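Local coordinates for protein choline dehydrogenase and related flavoproteins (Aspergillus oryzae, PDB 3Q9T) that oxidises formate as an oxidase of the glucose-methanol-choline family, using a modified flavin, 8-formyl-FAD, bound at its catalytic site, at residues H159-D164 / D201-G206; N172-W177 / L353-F358; G23-N28 / D567-E572. All blocks are in the same frame, centred on the assembly; numbering follows the deposited sequence.

Contact 1. Residues H159-D164 / D201-G206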
ATOM      1  N   HIS A 159      36.932  -1.181   9.806  1.00 20.21           N
ATOM      2  CA  HIS A 159      36.089  -2.223  10.357  1.00 19.84           C
ATOM      3  C   HIS A 159      35.280  -1.555  11.446  1.00 27.15           C
ATOM      4  O   HIS A 159      35.748  -0.587  12.052  1.00 20.29           O
ATOM      5  CB  HIS A 159      36.930  -3.341  10.950  1.00 18.82           C
ATOM      6  CG  HIS A 159      37.510  -4.255   9.923  1.00 20.52           C
ATOM      7  ND1 HIS A 159      38.688  -3.982   9.264  1.00 21.73           N
ATOM      8  CD2 HIS A 159      37.051  -5.420   9.412  1.00 16.87           C
ATOM      9  CE1 HIS A 159      38.942  -4.955   8.406  1.00 21.65           C
ATOM     10  NE2 HIS A 159      37.962  -5.839   8.477  1.00 20.35           N
ATOM     11  N   ALA A 160      34.058  -2.036  11.665  1.00 21.44           N
ATOM     12  CA  ALA A 160      33.210  -1.466  12.705  1.00 27.04           C
ATOM     13  C   ALA A 160      34.030  -1.283  13.979  1.00 25.01           C
ATOM     14  O   ALA A 160      34.793  -2.175  14.367  1.00 21.69           O
ATOM     15  CB  ALA A 160      32.003  -2.368  12.971  1.00 20.65           C
ATOM     16  N   GLU A 161      33.892  -0.120  14.607  1.00 25.23           N
ATOM     17  CA  GLU A 161      34.521   0.135  15.902  1.00 26.06           C
ATOM     18  C   GLU A 161      33.661  -0.582  16.927  1.00 25.37           C
ATOM     19  O   GLU A 161      32.606  -0.081  17.323  1.00 20.53           O
ATOM     20  CB  GLU A 161      34.629   1.653  16.150  1.00 23.27           C
ATOM     21  CG  GLU A 161      35.448   2.340  15.024  1.00 22.45           C
ATOM     22  CD  GLU A 161      35.475   3.874  15.064  1.00 29.79           C
ATOM     23  OE1 GLU A 161      36.552   4.452  14.770  1.00 29.47           O
ATOM     24  OE2 GLU A 161      34.430   4.506  15.351  1.00 24.16           O
ATOM     25  N   LEU A 162      34.105  -1.778  17.322  1.00 16.26           N
ATOM     26  CA  LEU A 162      33.263  -2.720  18.046  1.00 19.50           C
ATOM     27  C   LEU A 162      32.734  -2.192  19.375  1.00 30.13           C
ATOM     28  O   LEU A 162      33.477  -1.590  20.149  1.00 32.42           O
ATOM     29  CB  LEU A 162      34.003  -4.045  18.249  1.00 18.23           C
ATOM     30  CG  LEU A 162      34.253  -4.771  16.930  1.00 24.13           C
ATOM     31  CD1 LEU A 162      35.152  -5.993  17.116  1.00 24.25           C
ATOM     32  CD2 LEU A 162      32.921  -5.148  16.260  1.00 21.00           C
ATOM     33  N   ILE A 163      31.443  -2.411  19.626  1.00 23.33           N
ATOM     34  CA  ILE A 163      30.842  -2.103  20.926  1.00 26.99           C
ATOM     35  C   ILE A 163      31.229  -3.169  21.958  1.00 27.79           C
ATOM     36  O   ILE A 163      30.935  -4.349  21.749  1.00 23.91           O
ATOM     37  CB  ILE A 163      29.299  -2.110  20.834  1.00 27.01           C
ATOM     38  CG1 ILE A 163      28.820  -1.098  19.792  1.00 32.01           C
ATOM     39  CG2 ILE A 163      28.678  -1.814  22.202  1.00 26.19           C
ATOM     40  CD1 ILE A 163      27.304  -1.110  19.568  1.00 21.49           C
ATOM     41  N   ASP A 164      31.857  -2.773  23.071  1.00 29.00           N
ATOM     42  CA  ASP A 164      32.314  -3.761  24.070  1.00 35.05           C
ATOM     43  C   ASP A 164      31.212  -4.691  24.608  1.00 27.56           C
ATOM     44  O   ASP A 164      31.383  -5.910  24.651  1.00 25.92           O
ATOM     45  CB  ASP A 164      33.050  -3.082  25.233  1.00 38.05           C
ATOM     46  CG  ASP A 164      34.443  -2.605  24.842  1.00 59.53           C
ATOM     47  OD1 ASP A 164      34.983  -1.692  25.505  1.00 54.85           O
ATOM     48  OD2 ASP A 164      35.003  -3.143  23.858  1.00 57.36           O
ATOM     49  N   ASP A 201      33.042   0.066   7.454  1.00 19.06           N
ATOM     50  CA  ASP A 201      32.022   1.078   7.505  1.00 20.79           C
ATOM     51  C   ASP A 201      32.561   2.438   7.132  1.00 20.83           C
ATOM     52  O   ASP A 201      33.741   2.715   7.329  1.00 24.76           O
ATOM     53  CB  ASP A 201      31.455   1.142   8.914  1.00 19.76           C
ATOM     54  CG  ASP A 201      30.543  -0.009   9.213  1.00 23.96           C
ATOM     55  OD1 ASP A 201      30.973  -0.949   9.914  1.00 24.99           O
ATOM     56  OD2 ASP A 201      29.390   0.028   8.729  1.00 25.02           O
ATOM     57  N   THR A 202      31.683   3.293   6.616  1.00 25.55           N
ATOM     58  CA  THR A 202      32.023   4.705   6.425  1.00 19.92           C
ATOM     59  C   THR A 202      31.833   5.443   7.752  1.00 24.51           C
ATOM     60  O   THR A 202      31.100   6.446   7.846  1.00 24.75           O
ATOM     61  CB  THR A 202      31.218   5.361   5.287  1.00 24.86           C
ATOM     62  OG1 THR A 202      29.829   5.007   5.400  1.00 20.92           O
ATOM     63  CG2 THR A 202      31.768   4.903   3.914  1.00 16.56           C
ATOM     64  N   ILE A 203      32.502   4.911   8.774  1.00 20.25           N
ATOM     65  CA  ILE A 203      32.564   5.516  10.104  1.00 20.40           C
ATOM     66  C   ILE A 203      34.019   5.489  10.586  1.00 24.16           C
ATOM     67  O   ILE A 203      34.743   4.519  10.345  1.00 20.46           O
ATOM     68  CB  ILE A 203      31.679   4.747  11.103  1.00 19.94           C
ATOM     69  CG1 ILE A 203      30.206   4.769  10.634  1.00 17.25           C
ATOM     70  CG2 ILE A 203      31.824   5.336  12.499  1.00 21.80           C
ATOM     71  CD1 ILE A 203      29.281   3.834  11.383  1.00 19.81           C
ATOM     72  N   TYR A 204      34.457   6.561  11.236  1.00 20.93           N
ATOM     73  CA  TYR A 204      35.789   6.592  11.829  1.00 26.96           C
ATOM     74  C   TYR A 204      35.799   7.544  13.005  1.00 27.47           C
ATOM     75  O   TYR A 204      35.289   8.668  12.913  1.00 30.21           O
ATOM     76  CB  TYR A 204      36.858   6.977  10.806  1.00 25.30           C
ATOM     77  CG  TYR A 204      38.277   6.892  11.331  1.00 30.30           C
ATOM     78  CD1 TYR A 204      38.759   5.716  11.894  1.00 32.81           C
ATOM     79  CD2 TYR A 204      39.144   7.980  11.245  1.00 33.65           C
ATOM     80  CE1 TYR A 204      40.054   5.626  12.377  1.00 34.78           C
ATOM     81  CE2 TYR A 204      40.446   7.902  11.723  1.00 35.76           C
ATOM     82  CZ  TYR A 204      40.892   6.721  12.284  1.00 39.62           C
ATOM     83  OH  TYR A 204      42.177   6.625  12.752  1.00 39.55           O
ATOM     84  N   ARG A 205      36.375   7.084  14.109  1.00 27.10           N
ATOM     85  CA  ARG A 205      36.289   7.809  15.366  1.00 24.96           C
ATOM     86  C   ARG A 205      34.871   8.297  15.577  1.00 25.90           C
ATOM     87  O   ARG A 205      34.657   9.479  15.864  1.00 29.53           O
ATOM     88  CB  ARG A 205      37.260   8.989  15.363  1.00 34.27           C
ATOM     89  CG  ARG A 205      38.726   8.580  15.504  1.00 40.82           C
ATOM     90  CD  ARG A 205      39.624   9.781  15.283  1.00 52.72           C
ATOM     91  NE  ARG A 205      40.623   9.946  16.338  1.00 79.38           N
ATOM     92  CZ  ARG A 205      40.456  10.687  17.431  1.00 83.36           C
ATOM     93  NH1 ARG A 205      39.317  11.343  17.638  1.00 69.04           N
ATOM     94  NH2 ARG A 205      41.434  10.772  18.326  1.00 80.32           N
ATOM     95  N   GLY A 206      33.905   7.392  15.408  1.00 22.82           N
ATOM     96  CA  GLY A 206      32.503   7.676  15.705  1.00 18.87           C
ATOM     97  C   GLY A 206      31.888   8.853  14.956  1.00 23.22           C
ATOM     98  O   GLY A 206      30.912   9.454  15.393  1.00 24.59           O
TER
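The carboxylate of Glu161 meets two consecutive backbone amides, those of Arg205 and Gly206, where strand 195-204 turns over in the large mixed sheet of this GMC oxidoreductase. Strands 155-159 and 195-204 run antiparallel as neighbours in that sheet; just beyond the end of the first, the Glu161 side chain bridges the widening gap between the two chains. Its CG lies anti to the carbonyl carbon (chi1 -58°) and the chain stays extended from there, which carries the acid group across to the turn. Each oxygen takes one N-H on its syn side, the side facing the other oxygen, making a two-pronged grip. OE1 accepts from Arg205 N at 2.7 Å with a rather bent N-H...O angle of 134°, and OE2 accepts from Gly206 N at 2.9 Å along a straighter path of 151°. With both prongs engaged, rotation of the carboxylate about its last bond is restricted, and the bonds tie it to the positive-phi turn at Arg205 and Gly206, which they probably help to fix.

Two neighbouring side chains flank the acid. Ile203 reaches it through CG2, 4.0 Å from Glu161 OE2, while the Tyr204 ring lies oblique to OE1. CG of Arg205 sits over the centre of one face of the Tyr204 ring, which also stacks with His136. Gly206 O is bonded to the hydroxyl of Tyr340. Nearer the flavin, Asp201 lies close to the FAD-binding Thr100 and packs against the loop residue Ala160, its OD1 3.5 Å from Ala160 CB.

Contact 2. Residues N172-W177 / L353-F358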
ATOM      1  N   ASN A 172      28.648 -15.434  20.319  1.00 23.91           N
ATOM      2  CA  ASN A 172      27.579 -16.410  20.091  1.00 25.99           C
ATOM      3  C   ASN A 172      27.115 -16.545  18.631  1.00 25.43           C
ATOM      4  O   ASN A 172      26.867 -17.659  18.158  1.00 19.37           O
ATOM      5  CB  ASN A 172      26.404 -16.134  21.005  1.00 23.58           C
ATOM      6  CG  ASN A 172      26.645 -16.642  22.416  1.00 27.01           C
ATOM      7  OD1 ASN A 172      26.482 -17.828  22.695  1.00 31.90           O
ATOM      8  ND2 ASN A 172      27.047 -15.745  23.307  1.00 23.68           N
ATOM      9  N   LEU A 173      27.038 -15.416  17.927  1.00 18.98           N
ATOM     10  CA  LEU A 173      26.631 -15.389  16.529  1.00 18.90           C
ATOM     11  C   LEU A 173      27.668 -16.116  15.704  1.00 19.05           C
ATOM     12  O   LEU A 173      27.340 -16.860  14.780  1.00 19.38           O
ATOM     13  CB  LEU A 173      26.487 -13.933  16.040  1.00 18.83           C
ATOM     14  CG  LEU A 173      26.056 -13.673  14.584  1.00 28.85           C
ATOM     15  CD1 LEU A 173      24.840 -14.510  14.209  1.00 21.88           C
ATOM     16  CD2 LEU A 173      25.798 -12.166  14.287  1.00 19.37           C
ATOM     17  N   THR A 174      28.934 -15.896  16.050  1.00 22.60           N
ATOM     18  CA  THR A 174      30.032 -16.534  15.344  1.00 23.08           C
ATOM     19  C   THR A 174      29.968 -18.051  15.534  1.00 23.18           C
ATOM     20  O   THR A 174      30.043 -18.821  14.562  1.00 20.54           O
ATOM     21  CB  THR A 174      31.405 -15.962  15.785  1.00 20.89           C
ATOM     22  OG1 THR A 174      31.498 -14.587  15.383  1.00 23.69           O
ATOM     23  CG2 THR A 174      32.550 -16.756  15.149  1.00 17.78           C
ATOM     24  N   LYS A 175      29.795 -18.467  16.784  1.00 19.60           N
ATOM     25  CA  LYS A 175      29.665 -19.888  17.119  1.00 25.59           C
ATOM     26  C   LYS A 175      28.493 -20.511  16.346  1.00 29.75           C
ATOM     27  O   LYS A 175      28.615 -21.591  15.751  1.00 22.87           O
ATOM     28  CB  LYS A 175      29.429 -20.031  18.625  1.00 29.90           C
ATOM     29  CG  LYS A 175      30.214 -21.129  19.314  1.00 43.55           C
ATOM     30  CD  LYS A 175      29.850 -21.228  20.805  1.00 42.32           C
ATOM     31  CE  LYS A 175      30.411 -20.069  21.615  1.00 50.80           C
ATOM     32  NZ  LYS A 175      29.880 -20.033  23.010  1.00 52.65           N
ATOM     33  N   ALA A 176      27.358 -19.812  16.353  1.00 24.44           N
ATOM     34  CA  ALA A 176      26.160 -20.300  15.686  1.00 26.41           C
ATOM     35  C   ALA A 176      26.431 -20.518  14.201  1.00 24.81           C
ATOM     36  O   ALA A 176      26.134 -21.580  13.656  1.00 19.70           O
ATOM     37  CB  ALA A 176      25.010 -19.313  15.888  1.00 21.14           C
ATOM     38  N   TRP A 177      27.030 -19.508  13.570  1.00 19.20           N
ATOM     39  CA  TRP A 177      27.347 -19.539  12.147  1.00 18.68           C
ATOM     40  C   TRP A 177      28.213 -20.735  11.770  1.00 21.58           C
ATOM     41  O   TRP A 177      27.915 -21.468  10.816  1.00 24.45           O
ATOM     42  CB  TRP A 177      28.049 -18.232  11.733  1.00 19.08           C
ATOM     43  CG  TRP A 177      28.186 -18.056  10.248  1.00 24.42           C
ATOM     44  CD1 TRP A 177      29.242 -18.427   9.470  1.00 23.62           C
ATOM     45  CD2 TRP A 177      27.216 -17.478   9.360  1.00 19.39           C
ATOM     46  NE1 TRP A 177      28.995 -18.116   8.158  1.00 20.29           N
ATOM     47  CE2 TRP A 177      27.761 -17.528   8.062  1.00 23.20           C
ATOM     48  CE3 TRP A 177      25.949 -16.915   9.542  1.00 17.62           C
ATOM     49  CZ2 TRP A 177      27.077 -17.045   6.944  1.00 25.57           C
ATOM     50  CZ3 TRP A 177      25.267 -16.430   8.432  1.00 20.75           C
ATOM     51  CH2 TRP A 177      25.832 -16.495   7.148  1.00 23.57           C
ATOM     52  N   LEU A 353      25.809  -2.355  13.234  1.00 20.41           N
ATOM     53  CA  LEU A 353      25.909  -3.549  12.422  1.00 19.62           C
ATOM     54  C   LEU A 353      27.387  -3.909  12.410  1.00 22.23           C
ATOM     55  O   LEU A 353      28.189  -3.117  11.931  1.00 19.14           O
ATOM     56  CB  LEU A 353      25.449  -3.236  10.998  1.00 16.54           C
ATOM     57  CG  LEU A 353      24.865  -4.340  10.109  1.00 27.59           C
ATOM     58  CD1 LEU A 353      24.944  -3.958   8.629  1.00 16.18           C
ATOM     59  CD2 LEU A 353      25.476  -5.718  10.366  1.00 14.86           C
ATOM     60  N   GLU A 354      27.753  -5.086  12.924  1.00 18.63           N
ATOM     61  CA  GLU A 354      29.181  -5.435  13.074  1.00 20.65           C
ATOM     62  C   GLU A 354      29.559  -6.742  12.403  1.00 21.80           C
ATOM     63  O   GLU A 354      30.702  -6.917  11.973  1.00 15.99           O
ATOM     64  CB  GLU A 354      29.584  -5.488  14.550  1.00 14.38           C
ATOM     65  CG  GLU A 354      29.385  -4.157  15.278  1.00 16.65           C
ATOM     66  CD  GLU A 354      29.605  -4.264  16.772  1.00 22.23           C
ATOM     67  OE1 GLU A 354      29.457  -5.397  17.287  1.00 18.29           O
ATOM     68  OE2 GLU A 354      29.927  -3.232  17.422  1.00 19.36           O
ATOM     69  N   LEU A 355      28.599  -7.662  12.361  1.00 17.37           N
ATOM     70  CA  LEU A 355      28.753  -8.919  11.659  1.00 17.58           C
ATOM     71  C   LEU A 355      27.732  -8.992  10.535  1.00 21.27           C
ATOM     72  O   LEU A 355      26.537  -8.699  10.724  1.00 18.77           O
ATOM     73  CB  LEU A 355      28.570 -10.105  12.613  1.00 21.31           C
ATOM     74  CG  LEU A 355      29.713 -10.286  13.607  1.00 22.86           C
ATOM     75  CD1 LEU A 355      29.277 -11.110  14.801  1.00 25.37           C
ATOM     76  CD2 LEU A 355      30.953 -10.888  12.924  1.00 20.86           C
ATOM     77  N   VAL A 356      28.211  -9.417   9.375  1.00 17.06           N
ATOM     78  CA  VAL A 356      27.397  -9.501   8.179  1.00 18.05           C
ATOM     79  C   VAL A 356      27.683 -10.819   7.473  1.00 19.34           C
ATOM     80  O   VAL A 356      28.858 -11.206   7.314  1.00 18.16           O
ATOM     81  CB  VAL A 356      27.712  -8.316   7.210  1.00 18.31           C
ATOM     82  CG1 VAL A 356      27.051  -8.533   5.860  1.00 17.64           C
ATOM     83  CG2 VAL A 356      27.306  -6.981   7.832  1.00 14.73           C
ATOM     84  N   GLY A 357      26.623 -11.494   7.024  1.00 18.15           N
ATOM     85  CA  GLY A 357      26.767 -12.795   6.387  1.00 17.06           C
ATOM     86  C   GLY A 357      26.423 -12.858   4.904  1.00 18.53           C
ATOM     87  O   GLY A 357      25.426 -12.298   4.447  1.00 19.73           O
ATOM     88  N   PHE A 358      27.250 -13.557   4.139  1.00 16.66           N
ATOM     89  CA  PHE A 358      27.004 -13.704   2.705  1.00 22.34           C
ATOM     90  C   PHE A 358      26.927 -15.176   2.290  1.00 16.61           C
ATOM     91  O   PHE A 358      27.856 -15.717   1.696  1.00 20.54           O
ATOM     92  CB  PHE A 358      28.074 -12.955   1.901  1.00 22.43           C
ATOM     93  CG  PHE A 358      28.095 -11.468   2.156  1.00 22.76           C
ATOM     94  CD1 PHE A 358      28.995 -10.916   3.046  1.00 13.82           C
ATOM     95  CD2 PHE A 358      27.197 -10.624   1.510  1.00 21.72           C
ATOM     96  CE1 PHE A 358      29.009  -9.546   3.272  1.00 18.91           C
ATOM     97  CE2 PHE A 358      27.212  -9.263   1.725  1.00 14.36           C
ATOM     98  CZ  PHE A 358      28.114  -8.725   2.610  1.00 22.49           C
TER
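Leu173 and Trp177, one helical turn apart on helix 167-179, pack onto strand 353-358 in helix-on-sheet packing against part of the large mixed sheet of the GMC fold, where this strand lies between strands 195-204 and 392-397. The short helix and strand segments run almost parallel, with 9° between their directions and their axes 10.5 Å apart. No hydrogen bond passes between them, and the contact is made by apolar groups.

Packing is densest at the two leucines. Leu173 has its CG anti to the backbone N (chi1 -180°), a setting that, with chi2 at 48°, turns its CD2 branch toward the strand, where it meets CD1 of Leu355 at 3.7 Å and CB of the same residue at 3.8 Å. The two side chains slide past each other in opposite directions and so touch along their flanks. Leu470 and Leu471 of helix 454-473 also pack on Leu173, as does Phe396 of the neighbouring strand, giving this part a buried apolar setting.

The far margin of the helix, with Asn172 and Lys175, takes no part in the contact and is partly exposed to solvent. Thr174 stands between the two regions: it crosses Leu355 at about a right angle, and OG1 comes no nearer than 4.2 Å to Leu355 CD1. That hydroxyl is bonded instead to Arg170 O within its own helix.

Further along, the absence of a side chain at Gly357 makes room for the indole of Trp177, whose NE1 is bonded to Pro183 O. The indole approaches the strand obliquely through its six-membered ring, placing Trp177 CH2 3.9 Å from Gly357 CA.

Contact 3. Residues G23-N28 / D567-E572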
ATOM      1  N   GLY A  23      34.987  16.690  -6.460  1.00 21.43           N
ATOM      2  CA  GLY A  23      36.191  16.864  -5.666  1.00 18.65           C
ATOM      3  C   GLY A  23      37.427  16.462  -6.445  1.00 20.71           C
ATOM      4  O   GLY A  23      38.483  17.067  -6.316  1.00 25.22           O
ATOM      5  N   ARG A  24      37.281  15.443  -7.280  1.00 24.56           N
ATOM      6  CA  ARG A  24      38.390  14.954  -8.079  1.00 24.53           C
ATOM      7  C   ARG A  24      38.718  15.931  -9.198  1.00 28.29           C
ATOM      8  O   ARG A  24      39.890  16.231  -9.458  1.00 23.66           O
ATOM      9  CB  ARG A  24      38.072  13.574  -8.647  1.00 22.94           C
ATOM     10  CG  ARG A  24      38.016  12.481  -7.584  1.00 26.29           C
ATOM     11  CD  ARG A  24      39.334  12.353  -6.820  1.00 23.07           C
ATOM     12  NE  ARG A  24      39.340  11.147  -5.990  1.00 27.31           N
ATOM     13  CZ  ARG A  24      40.212  10.893  -5.014  1.00 23.55           C
ATOM     14  NH1 ARG A  24      41.185  11.752  -4.740  1.00 19.23           N
ATOM     15  NH2 ARG A  24      40.114   9.763  -4.322  1.00 21.52           N
ATOM     16  N   LEU A  25      37.682  16.451  -9.848  1.00 25.42           N
ATOM     17  CA  LEU A  25      37.899  17.416 -10.912  1.00 23.04           C
ATOM     18  C   LEU A  25      38.550  18.685 -10.356  1.00 25.95           C
ATOM     19  O   LEU A  25      39.358  19.323 -11.037  1.00 21.69           O
ATOM     20  CB  LEU A  25      36.600  17.724 -11.661  1.00 20.45           C
ATOM     21  CG  LEU A  25      36.116  16.614 -12.600  1.00 20.73           C
ATOM     22  CD1 LEU A  25      34.852  17.037 -13.309  1.00 15.08           C
ATOM     23  CD2 LEU A  25      37.187  16.246 -13.615  1.00 24.06           C
ATOM     24  N   ALA A  26      38.227  19.012  -9.106  1.00 22.00           N
ATOM     25  CA  ALA A  26      38.786  20.180  -8.432  1.00 19.55           C
ATOM     26  C   ALA A  26      40.253  20.019  -7.997  1.00 26.24           C
ATOM     27  O   ALA A  26      40.863  20.979  -7.529  1.00 23.98           O
ATOM     28  CB  ALA A  26      37.921  20.556  -7.219  1.00 18.16           C
ATOM     29  N   GLU A  27      40.817  18.820  -8.125  1.00 20.84           N
ATOM     30  CA  GLU A  27      42.206  18.617  -7.692  1.00 26.25           C
ATOM     31  C   GLU A  27      43.213  19.480  -8.474  1.00 28.88           C
ATOM     32  O   GLU A  27      44.309  19.764  -7.985  1.00 31.96           O
ATOM     33  CB  GLU A  27      42.593  17.137  -7.713  1.00 19.74           C
ATOM     34  CG  GLU A  27      42.059  16.353  -6.526  1.00 19.47           C
ATOM     35  CD  GLU A  27      42.117  14.841  -6.740  1.00 23.90           C
ATOM     36  OE1 GLU A  27      42.244  14.409  -7.902  1.00 22.84           O
ATOM     37  OE2 GLU A  27      42.009  14.082  -5.750  1.00 27.81           O
ATOM     38  N   ASN A  28      42.850  19.888  -9.687  1.00 25.56           N
ATOM     39  CA  ASN A  28      43.558  20.991 -10.330  1.00 25.00           C
ATOM     40  C   ASN A  28      42.931  22.273  -9.831  1.00 21.54           C
ATOM     41  O   ASN A  28      41.800  22.596 -10.195  1.00 24.26           O
ATOM     42  CB  ASN A  28      43.468  20.947 -11.852  1.00 23.78           C
ATOM     43  CG  ASN A  28      44.179  22.132 -12.502  1.00 23.51           C
ATOM     44  OD1 ASN A  28      44.521  23.107 -11.836  1.00 29.16           O
ATOM     45  ND2 ASN A  28      44.404  22.046 -13.788  1.00 13.93           N
ATOM     46  N   ASP A 567      38.120  10.216 -13.580  1.00 19.66           N
ATOM     47  CA  ASP A 567      39.285   9.789 -14.351  1.00 25.14           C
ATOM     48  C   ASP A 567      39.037   9.936 -15.849  1.00 25.58           C
ATOM     49  O   ASP A 567      39.852  10.529 -16.551  1.00 27.34           O
ATOM     50  CB  ASP A 567      39.692   8.349 -14.016  1.00 23.27           C
ATOM     51  CG  ASP A 567      40.868   8.279 -13.035  1.00 29.68           C
ATOM     52  OD1 ASP A 567      41.204   9.328 -12.436  1.00 21.53           O
ATOM     53  OD2 ASP A 567      41.439   7.169 -12.851  1.00 21.72           O
ATOM     54  N   MET A 568      37.904   9.420 -16.334  1.00 24.77           N
ATOM     55  CA  MET A 568      37.584   9.478 -17.769  1.00 21.74           C
ATOM     56  C   MET A 568      37.413  10.915 -18.295  1.00 30.49           C
ATOM     57  O   MET A 568      37.790  11.210 -19.435  1.00 27.06           O
ATOM     58  CB  MET A 568      36.367   8.614 -18.095  1.00 24.05           C
ATOM     59  CG  MET A 568      36.557   7.120 -17.731  1.00 24.18           C
ATOM     60  SD  MET A 568      35.254   6.044 -18.378  1.00 21.02           S
ATOM     61  CE  MET A 568      33.854   6.659 -17.429  1.00 22.27           C
ATOM     62  N   ILE A 569      36.867  11.805 -17.466  1.00 22.41           N
ATOM     63  CA  ILE A 569      36.744  13.215 -17.843  1.00 26.70           C
ATOM     64  C   ILE A 569      38.136  13.863 -17.932  1.00 28.29           C
ATOM     65  O   ILE A 569      38.428  14.609 -18.866  1.00 29.05           O
ATOM     66  CB  ILE A 569      35.841  13.997 -16.868  1.00 17.96           C
ATOM     67  CG1 ILE A 569      34.379  13.585 -17.056  1.00 27.33           C
ATOM     68  CG2 ILE A 569      35.967  15.512 -17.078  1.00 23.98           C
ATOM     69  CD1 ILE A 569      33.460  14.154 -15.999  1.00 17.29           C
ATOM     70  N   LYS A 570      38.999  13.560 -16.970  1.00 23.88           N
ATOM     71  CA  LYS A 570      40.351  14.116 -16.966  1.00 24.65           C
ATOM     72  C   LYS A 570      41.135  13.667 -18.186  1.00 26.22           C
ATOM     73  O   LYS A 570      41.896  14.447 -18.752  1.00 26.96           O
ATOM     74  CB  LYS A 570      41.110  13.729 -15.702  1.00 23.77           C
ATOM     75  CG  LYS A 570      40.609  14.415 -14.438  1.00 23.27           C
ATOM     76  CD  LYS A 570      41.520  14.103 -13.248  1.00 20.00           C
ATOM     77  CE  LYS A 570      40.927  14.629 -11.951  1.00 22.97           C
ATOM     78  NZ  LYS A 570      41.754  14.253 -10.770  1.00 19.58           N
ATOM     79  N   ALA A 571      40.947  12.412 -18.585  1.00 24.33           N
ATOM     80  CA  ALA A 571      41.663  11.879 -19.732  1.00 24.99           C
ATOM     81  C   ALA A 571      41.246  12.613 -20.994  1.00 30.45           C
ATOM     82  O   ALA A 571      42.032  12.767 -21.934  1.00 26.30           O
ATOM     83  CB  ALA A 571      41.416  10.386 -19.876  1.00 21.42           C
ATOM     84  N   GLU A 572      40.001  13.066 -21.017  1.00 30.51           N
ATOM     85  CA  GLU A 572      39.488  13.765 -22.178  1.00 24.60           C
ATOM     86  C   GLU A 572      40.006  15.197 -22.278  1.00 26.11           C
ATOM     87  O   GLU A 572      40.339  15.654 -23.364  1.00 33.49           O
ATOM     88  CB  GLU A 572      37.968  13.758 -22.175  1.00 24.41           C
ATOM     89  CG  GLU A 572      37.383  14.614 -23.269  1.00 33.19           C
ATOM     90  CD  GLU A 572      36.089  14.051 -23.780  1.00 40.72           C
ATOM     91  OE1 GLU A 572      35.281  14.823 -24.333  1.00 39.46           O
ATOM     92  OE2 GLU A 572      35.893  12.827 -23.626  1.00 38.25           O
TER
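Extended from CG to its end, with CG anti to the carbonyl carbon (chi1 -71°), Lys570 spans the gap from helix 555-572 to the C-terminal end of helix 16-25 and delivers its ammonium to Arg24 O and Glu27. Glu27 has a similar first torsion (chi1 -78°) and is likewise extended beyond CG; its chain crosses that of Lys570 at about a right angle, and the two meet at their charged groups. The helix 16-25 is the one that follows strand 9-12 in the Rossmann-type FAD-binding fold, whose glycine-rich turn probably includes Gly13, Gly15 and Gly18; this contact lies at the helix end remote from the flavin.

The ammonium has two acceptors, both in weak hydrogen bonds: Lys570 NZ is 3.0 Å from Arg24 O and 2.9 Å from Glu27 OE1, the latter pair also forming a salt bridge. Arg24 O also accepts from Glu27 N. The other oxygen of the acid serves Arg24: NH1 lies 2.7 Å from Glu27 OE2, nearly in the guanidinium plane and on the syn side of the carboxylate. Glu27 thus stands between two cations, which would be expected to favour its ionised form, and Arg24 NE has a second acid partner in Glu563.

Beneath this charged network is a buried apolar layer. Leu25 and Ile569 cross at about a right angle, and both rest on Phe9 of strand 9-12, joining the two helices above the parallel sheet. CD2 of Leu25 meets two residues of the other helix, 3.7 Å from Ile569 CG2 and 4.0 Å from Lys570 CG.

From the N terminus, the chain first enters contact 3 at 23-28, the end of helix 16-25, and returns to it only at 567-572, closing a loop of 538 residues that encloses both other contacts. Within it, 159-164 opens contact 1 and 172-177 opens contact 2; 201-206 then closes the first and 353-358 the second, so these two cross. They also touch, through a probable hydrogen bond from Ile163 N to Glu354 OE2, and share the large mixed sheet, where strands 195-204 and 353-358 are neighbours. Contact 3, its centre about 31 Å from that of contact 1 and about 40 Å from that of contact 2, instead joins two helices of the FAD-binding part.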